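Local coordinates for putative transcriptional regulator, sugar-binding family (Arthrobacter aurescens, PDB 3NZE), which probably regulates transcription, binding DNA and a carbohydrate effector as SorC-family regulators do, at residues A43-A47 against A70-L75; V54-I60 against T80-V86. All blocks are in the same frame, centred on the assembly; numbering follows the deposited sequence.

Contact 1: A43-A47 against A70-L75; sequences AMQAA and AVSRHL
Met44 and His74 meet over a ring face. The CG of Met44 stands 3.2 Å above the His74 ring plane, offset toward the rim. It lies 3.4 Å from the ring centroid and 24° off the normal, which makes a CH-pi contact. The nearest ring atom to Met44 CG is ND1 of His74, at 3.2 Å. The selenium of this selenomethionine sits farther off and oblique to the ring, so the methylene does most of the touching. The two side chains cross at about a right angle. With CG of His74 anti to its carbonyl carbon (chi1 -62°), the ring lies alongside helix 35-50. Its NE2 is hydrogen-bonded to Asp40 OD1, one turn earlier on that helix, and this second hold should limit rotation of the ring.

Next to this pair the helices come close through small residues. Ala43 CB points at the other helix and lies 3.6 Å from Ala70 CB. It also reaches CG2 of Val71 at 4.0 Å. Ala46 CB, from the same helix as Ala43, touches Val71 CG2 too, at 4.1 Å. Ala47 CB packs on the backbone of His74, 3.3 Å from His74 O. Leu75 starts away from the helix, but its CD2 bends back to Ala47 CB at 4.2 Å. Leu75 also touches Phe109 and Tyr113 of helix 99-113.

The contact joins two helices of the putative sugar-binding domain. Within the two segments it is apolar and CH-pi. The small alanines allow the close approach, and the polar link, His74 to Asp40, lies just outside.

Contact 2: V54-I60 against T80-V86; sequences VDSNAII and THDSIVV
Ser83 OG bridges two backbone groups of the opposite segment. It donates to Asp55 O at 2.7 Å, in the carbonyl plane and on a lone pair. It also accepts from Ala58 N at 2.9 Å. Its chi1 of -70° sets OG beside its own backbone N, facing the 55-58 turn. Replacing this serine by alanine is likely to leave Asp55 O and Ala58 N without their shared partner and to let residues 55-58 shift.

Ser56 OG accepts His81 N at 2.9 Å, with an N-H...O angle of 166°. Ser56 CB lies over one face of the His81 ring, 3.7 Å from the centroid. At the ring edge, His81 ND1 donates to Asp82 OD1 at 2.9 Å, in the ring plane and on the anti lone pair. A water donates to Asp82 O, and weakly to Ala58 O.

Beyond the turns the segments become parallel strands. Ile84 N donates to Ala58 O, Ile60 N to Ile84 O at 2.7 Å, and Val86 N to Ile60 O. Ile59 and Ile84 share one sheet face, where Leu147 of helix 139-149 covers both. Ile60 and Val85 share the other, with Ile60 CB 3.9 Å from Val85 CG1. Thr80 OG1 is satisfied by Tyr113 O.

These strands are the ends of a right-handed beta-alpha-beta crossover through helix 66-73. Ile84 neighbours Glu118, which binds calcium in a structure of this protein, though none is bound here. Past the strand ladder one direct backbone bond, Asn57 N to His81 O, remains, and the serine hydroxyls pair other backbone groups there.

Both contacts are partly buried and belong to the same beta-alpha-beta region, but they join different layers. Contact 1 packs helix 35-50 against helix 66-73. Contact 2 pairs the strands that precede and follow helix 66-73. Along the chain their segments alternate; their centres are about 18 Å apart and their nearest atoms about 7 Å. The interior of contact 1 is alanine and valine, and its exposed member is Met44. Contact 2 buries Ile59, Ile60, Val85 and Val86, with Ile84 partly exposed, while Asp55, Asn57, His81 and Asp82 form a polar outer end. Contact 1 relies on apolar fit and contact 2 chiefly on hydrogen bonds. Helix 99-113 touches both, through Leu75 and Val85.

Contact 1: A43-A47 against A70-L75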
ATOM      1  N   ALA A  43       8.393  -8.688  -4.415  1.00 18.28           N
ATOM      2  CA  ALA A  43       8.494  -7.400  -5.088  1.00 24.34           C
ATOM      3  C   ALA A  43       8.848  -7.546  -6.564  1.00 17.38           C
ATOM      4  O   ALA A  43       8.372  -6.773  -7.402  1.00 21.77           O
ATOM      5  CB  ALA A  43       9.514  -6.509  -4.379  1.00 19.18           C
HETATM    6  N   MSE A  44       9.685  -8.523  -6.883  1.00 18.20           N
HETATM    7  CA  MSE A  44      10.010  -8.803  -8.278  1.00 19.42           C
HETATM    8  C   MSE A  44       8.775  -9.197  -9.078  1.00 23.31           C
HETATM    9  O   MSE A  44       8.574  -8.722 -10.191  1.00 20.95           O
HETATM   10  CB  MSE A  44      11.039  -9.929  -8.400  1.00 26.80           C
HETATM   11  CG  MSE A  44      12.452  -9.519  -8.155  1.00 35.98           C
HETATM   12 SE   MSE A  44      13.647 -10.920  -8.784  0.62 30.56          SE
HETATM   13  CE  MSE A  44      13.450 -10.726 -10.706  1.00 29.81           C
ATOM     14  N   GLN A  45       7.952 -10.085  -8.525  1.00 19.74           N
ATOM     15  CA  GLN A  45       6.744 -10.478  -9.232  1.00 18.95           C
ATOM     16  C   GLN A  45       5.793  -9.290  -9.350  1.00 17.84           C
ATOM     17  O   GLN A  45       5.149  -9.097 -10.377  1.00 20.71           O
ATOM     18  CB  GLN A  45       6.045 -11.648  -8.528  1.00 21.06           C
ATOM     19  CG  GLN A  45       4.702 -12.011  -9.151  1.00 21.21           C
ATOM     20  CD  GLN A  45       4.863 -12.511 -10.573  1.00 29.25           C
ATOM     21  OE1 GLN A  45       5.592 -13.473 -10.822  1.00 30.76           O
ATOM     22  NE2 GLN A  45       4.187 -11.857 -11.515  1.00 27.66           N
ATOM     23  N   ALA A  46       5.695  -8.495  -8.295  1.00 15.99           N
ATOM     24  CA  ALA A  46       4.799  -7.347  -8.337  1.00 17.43           C
ATOM     25  C   ALA A  46       5.220  -6.395  -9.463  1.00 16.42           C
ATOM     26  O   ALA A  46       4.378  -5.873 -10.195  1.00 17.35           O
ATOM     27  CB  ALA A  46       4.778  -6.616  -6.974  1.00 17.60           C
ATOM     28  N   ALA A  47       6.521  -6.155  -9.587  1.00 19.30           N
ATOM     29  CA  ALA A  47       7.021  -5.263 -10.631  1.00 20.17           C
ATOM     30  C   ALA A  47       6.623  -5.779 -12.006  1.00 26.96           C
ATOM     31  O   ALA A  47       6.236  -5.015 -12.891  1.00 21.89           O
ATOM     32  CB  ALA A  47       8.548  -5.140 -10.533  1.00 21.18           C
ATOM     33  N   ALA A  70      10.866  -1.892  -2.051  1.00 20.47           N
ATOM     34  CA  ALA A  70      11.347  -3.113  -2.703  1.00 19.23           C
ATOM     35  C   ALA A  70      10.803  -3.222  -4.123  1.00 17.74           C
ATOM     36  O   ALA A  70      11.542  -3.522  -5.060  1.00 20.16           O
ATOM     37  CB  ALA A  70      10.992  -4.334  -1.880  1.00 17.59           C
ATOM     38  N   VAL A  71       9.505  -2.981  -4.289  1.00 19.88           N
ATOM     39  CA  VAL A  71       8.903  -2.976  -5.613  1.00 17.29           C
ATOM     40  C   VAL A  71       9.617  -2.002  -6.555  1.00 18.72           C
ATOM     41  O   VAL A  71       9.928  -2.342  -7.701  1.00 19.04           O
ATOM     42  CB  VAL A  71       7.411  -2.624  -5.521  1.00 19.68           C
ATOM     43  CG1 VAL A  71       6.792  -2.413  -6.908  1.00 20.62           C
ATOM     44  CG2 VAL A  71       6.677  -3.709  -4.749  1.00 20.66           C
ATOM     45  N   SER A  72       9.900  -0.796  -6.067  1.00 21.33           N
ATOM     46  CA  SER A  72      10.487   0.222  -6.920  1.00 22.16           C
ATOM     47  C   SER A  72      11.864  -0.184  -7.429  1.00 24.31           C
ATOM     48  O   SER A  72      12.289   0.258  -8.490  1.00 22.55           O
ATOM     49  CB  SER A  72      10.573   1.563  -6.192  1.00 22.02           C
ATOM     50  OG  SER A  72      11.563   1.539  -5.174  1.00 24.83           O
ATOM     51  N   ARG A  73      12.562  -1.018  -6.668  1.00 22.38           N
ATOM     52  CA  ARG A  73      13.886  -1.471  -7.076  0.53 25.19           C
ATOM     53  C   ARG A  73      13.846  -2.490  -8.211  1.00 24.44           C
ATOM     54  O   ARG A  73      14.859  -2.732  -8.863  1.00 29.35           O
ATOM     55  CB  ARG A  73      14.655  -2.042  -5.885  0.53 22.90           C
ATOM     56  CG  ARG A  73      15.030  -0.999  -4.856  0.53 27.98           C
ATOM     57  CD  ARG A  73      15.910  -1.588  -3.776  0.53 30.42           C
ATOM     58  NE  ARG A  73      16.098  -0.650  -2.677  0.53 36.39           N
ATOM     59  CZ  ARG A  73      17.029   0.298  -2.649  0.53 38.34           C
ATOM     60  NH1 ARG A  73      17.118   1.105  -1.600  0.53 38.26           N
ATOM     61  NH2 ARG A  73      17.869   0.442  -3.667  0.53 36.96           N
ATOM     62  N   HIS A  74      12.674  -3.077  -8.460  1.00 23.99           N
ATOM     63  CA  HIS A  74      12.572  -4.145  -9.467  1.00 26.48           C
ATOM     64  C   HIS A  74      11.827  -3.767 -10.745  1.00 27.06           C
ATOM     65  O   HIS A  74      11.616  -4.605 -11.631  1.00 27.24           O
ATOM     66  CB  HIS A  74      11.956  -5.404  -8.841  1.00 24.26           C
ATOM     67  CG  HIS A  74      12.781  -5.983  -7.734  1.00 23.21           C
ATOM     68  ND1 HIS A  74      13.921  -6.718  -7.966  1.00 28.96           N
ATOM     69  CD2 HIS A  74      12.638  -5.926  -6.389  1.00 22.91           C
ATOM     70  CE1 HIS A  74      14.444  -7.090  -6.813  1.00 29.27           C
ATOM     71  NE2 HIS A  74      13.680  -6.632  -5.841  1.00 29.06           N
ATOM     72  N   LEU A  75      11.436  -2.502 -10.848  1.00 23.48           N
ATOM     73  CA  LEU A  75      10.726  -2.025 -12.025  1.00 24.70           C
ATOM     74  C   LEU A  75      11.533  -2.211 -13.309  1.00 30.70           C
ATOM     75  O   LEU A  75      12.743  -1.993 -13.329  1.00 37.70           O
ATOM     76  CB  LEU A  75      10.363  -0.552 -11.846  1.00 22.09           C
ATOM     77  CG  LEU A  75       9.435  -0.231 -10.665  1.00 20.23           C
ATOM     78  CD1 LEU A  75       9.154   1.264 -10.608  1.00 23.90           C
ATOM     79  CD2 LEU A  75       8.130  -1.003 -10.792  1.00 23.21           C
TER

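Contact 2: V54-I60 against T80-V86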
ATOM      1  N   VAL A  54       0.946   0.134 -16.505  1.00 24.14           N
ATOM      2  CA  VAL A  54       1.405   1.513 -16.567  1.00 21.47           C
ATOM      3  C   VAL A  54       1.379   1.998 -18.012  1.00 26.19           C
ATOM      4  O   VAL A  54       2.085   1.455 -18.862  1.00 29.71           O
ATOM      5  CB  VAL A  54       2.833   1.665 -16.009  1.00 24.11           C
ATOM      6  CG1 VAL A  54       3.277   3.116 -16.083  1.00 27.88           C
ATOM      7  CG2 VAL A  54       2.900   1.169 -14.573  1.00 24.66           C
ATOM      8  N   ASP A  55       0.562   3.010 -18.295  1.00 26.83           N
ATOM      9  CA  ASP A  55       0.394   3.485 -19.671  1.00 32.93           C
ATOM     10  C   ASP A  55       0.786   4.941 -19.802  1.00 28.39           C
ATOM     11  O   ASP A  55       1.114   5.590 -18.812  1.00 28.33           O
ATOM     12  CB  ASP A  55      -1.062   3.349 -20.113  1.00 34.88           C
ATOM     13  CG  ASP A  55      -1.522   1.915 -20.174  1.00 37.54           C
ATOM     14  OD1 ASP A  55      -0.930   1.131 -20.949  1.00 40.16           O
ATOM     15  OD2 ASP A  55      -2.485   1.583 -19.453  1.00 37.80           O
ATOM     16  N   SER A  56       0.726   5.461 -21.028  1.00 28.19           N
ATOM     17  CA  SER A  56       0.925   6.889 -21.232  1.00 31.04           C
ATOM     18  C   SER A  56      -0.356   7.637 -20.889  1.00 27.32           C
ATOM     19  O   SER A  56      -1.441   7.043 -20.833  1.00 22.71           O
ATOM     20  CB  SER A  56       1.338   7.191 -22.674  1.00 32.06           C
ATOM     21  OG  SER A  56       2.592   6.606 -22.976  1.00 30.14           O
ATOM     22  N   ASN A  57      -0.225   8.939 -20.668  1.00 23.88           N
ATOM     23  CA  ASN A  57      -1.368   9.781 -20.325  1.00 25.23           C
ATOM     24  C   ASN A  57      -2.102   9.270 -19.095  1.00 26.21           C
ATOM     25  O   ASN A  57      -3.334   9.308 -19.031  1.00 24.83           O
ATOM     26  CB  ASN A  57      -2.340   9.855 -21.506  1.00 31.81           C
ATOM     27  CG  ASN A  57      -1.716  10.498 -22.722  1.00 43.00           C
ATOM     28  OD1 ASN A  57      -1.332   9.818 -23.674  1.00 53.61           O
ATOM     29  ND2 ASN A  57      -1.602  11.816 -22.694  1.00 41.14           N
ATOM     30  N   ALA A  58      -1.344   8.792 -18.117  1.00 23.08           N
ATOM     31  CA  ALA A  58      -1.934   8.184 -16.930  1.00 20.91           C
ATOM     32  C   ALA A  58      -1.411   8.831 -15.659  1.00 24.41           C
ATOM     33  O   ALA A  58      -0.332   9.418 -15.642  1.00 33.33           O
ATOM     34  CB  ALA A  58      -1.644   6.689 -16.905  1.00 22.22           C
ATOM     35  N   ILE A  59      -2.185   8.713 -14.593  1.00 21.27           N
ATOM     36  CA  ILE A  59      -1.756   9.172 -13.280  1.00 18.53           C
ATOM     37  C   ILE A  59      -1.624   7.952 -12.383  1.00 22.12           C
ATOM     38  O   ILE A  59      -2.601   7.243 -12.137  1.00 21.65           O
ATOM     39  CB  ILE A  59      -2.739  10.200 -12.692  1.00 23.31           C
ATOM     40  CG1 ILE A  59      -2.734  11.468 -13.557  1.00 24.92           C
ATOM     41  CG2 ILE A  59      -2.384  10.533 -11.244  1.00 21.20           C
ATOM     42  CD1 ILE A  59      -3.865  12.418 -13.262  1.00 29.20           C
ATOM     43  N   ILE A  60      -0.401   7.685 -11.940  1.00 19.58           N
ATOM     44  CA  ILE A  60      -0.121   6.502 -11.141  1.00 19.71           C
ATOM     45  C   ILE A  60       0.099   6.891  -9.682  1.00 22.13           C
ATOM     46  O   ILE A  60       1.093   7.553  -9.353  1.00 22.94           O
ATOM     47  CB  ILE A  60       1.144   5.784 -11.631  1.00 26.74           C
ATOM     48  CG1 ILE A  60       1.102   5.560 -13.148  1.00 27.26           C
ATOM     49  CG2 ILE A  60       1.345   4.482 -10.864  1.00 23.04           C
ATOM     50  CD1 ILE A  60      -0.132   4.869 -13.621  1.00 32.96           C
ATOM     51  N   THR A  80       6.932   5.831 -21.210  1.00 31.31           N
ATOM     52  CA  THR A  80       5.598   6.304 -21.519  1.00 31.38           C
ATOM     53  C   THR A  80       5.748   7.786 -21.772  1.00 34.23           C
ATOM     54  O   THR A  80       6.837   8.340 -21.595  1.00 33.64           O
ATOM     55  CB  THR A  80       4.632   6.098 -20.328  1.00 28.33           C
ATOM     56  OG1 THR A  80       5.051   6.911 -19.221  1.00 26.38           O
ATOM     57  CG2 THR A  80       4.592   4.626 -19.902  1.00 28.08           C
ATOM     58  N   HIS A  81       4.671   8.439 -22.184  1.00 30.78           N
ATOM     59  CA  HIS A  81       4.684   9.896 -22.255  1.00 31.08           C
ATOM     60  C   HIS A  81       3.461  10.466 -21.563  1.00 31.10           C
ATOM     61  O   HIS A  81       2.423   9.809 -21.495  1.00 28.87           O
ATOM     62  CB  HIS A  81       4.730  10.380 -23.703  1.00 28.31           C
ATOM     63  CG  HIS A  81       3.582   9.901 -24.534  1.00 33.56           C
ATOM     64  ND1 HIS A  81       2.481  10.685 -24.804  1.00 38.35           N
ATOM     65  CD2 HIS A  81       3.361   8.716 -25.151  1.00 39.16           C
ATOM     66  CE1 HIS A  81       1.631  10.004 -25.552  1.00 44.38           C
ATOM     67  NE2 HIS A  81       2.144   8.807 -25.780  1.00 43.92           N
ATOM     68  N   ASP A  82       3.601  11.682 -21.043  1.00 27.14           N
ATOM     69  CA  ASP A  82       2.477  12.425 -20.478  1.00 29.75           C
ATOM     70  C   ASP A  82       1.838  11.746 -19.274  1.00 29.24           C
ATOM     71  O   ASP A  82       0.663  11.963 -18.971  1.00 27.41           O
ATOM     72  CB  ASP A  82       1.422  12.703 -21.551  1.00 33.69           C
ATOM     73  CG  ASP A  82       1.876  13.748 -22.545  1.00 49.15           C
ATOM     74  OD1 ASP A  82       2.105  13.398 -23.723  1.00 52.22           O
ATOM     75  OD2 ASP A  82       2.020  14.922 -22.139  1.00 57.34           O
ATOM     76  N   SER A  83       2.617  10.934 -18.577  1.00 25.51           N
ATOM     77  CA  SER A  83       2.129  10.311 -17.361  1.00 23.43           C
ATOM     78  C   SER A  83       2.764  10.927 -16.135  1.00 23.77           C
ATOM     79  O   SER A  83       3.811  11.567 -16.214  1.00 23.49           O
ATOM     80  CB  SER A  83       2.385   8.814 -17.381  1.00 21.47           C
ATOM     81  OG  SER A  83       1.534   8.204 -18.337  1.00 25.09           O
ATOM     82  N   ILE A  84       2.114  10.719 -14.997  1.00 21.36           N
ATOM     83  CA  ILE A  84       2.548  11.308 -13.750  1.00 20.05           C
ATOM     84  C   ILE A  84       2.511  10.244 -12.673  1.00 26.64           C
ATOM     85  O   ILE A  84       1.577   9.452 -12.628  1.00 24.49           O
ATOM     86  CB  ILE A  84       1.559  12.409 -13.320  1.00 27.25           C
ATOM     87  CG1 ILE A  84       1.526  13.536 -14.350  1.00 25.12           C
ATOM     88  CG2 ILE A  84       1.906  12.943 -11.943  1.00 26.03           C
ATOM     89  CD1 ILE A  84       0.371  14.504 -14.152  1.00 36.54           C
ATOM     90  N   VAL A  85       3.522  10.209 -11.815  1.00 20.40           N
ATOM     91  CA  VAL A  85       3.444   9.380 -10.618  0.53 20.97           C
ATOM     92  C   VAL A  85       3.251  10.296  -9.422  1.00 24.36           C
ATOM     93  O   VAL A  85       4.033  11.223  -9.197  1.00 22.80           O
ATOM     94  CB  VAL A  85       4.681   8.478 -10.412  0.53 20.87           C
ATOM     95  CG1 VAL A  85       4.689   7.335 -11.417  0.53 18.59           C
ATOM     96  CG2 VAL A  85       5.965   9.285 -10.488  0.53 19.20           C
ATOM     97  N   VAL A  86       2.181  10.055  -8.674  1.00 20.26           N
ATOM     98  CA  VAL A  86       1.843  10.905  -7.541  0.85 20.89           C
ATOM     99  C   VAL A  86       1.943  10.153  -6.214  1.00 22.49           C
ATOM    100  O   VAL A  86       1.475   9.017  -6.077  1.00 21.99           O
ATOM    101  CB  VAL A  86       0.456  11.602  -7.724  0.85 17.03           C
ATOM    102  CG1 VAL A  86      -0.679  10.570  -7.916  0.85 16.06           C
ATOM    103  CG2 VAL A  86       0.158  12.539  -6.556  0.85 19.56           C
TER
HETATM  104  O   HOH W   1      -1.073  12.484 -16.785  1.00 41.15           O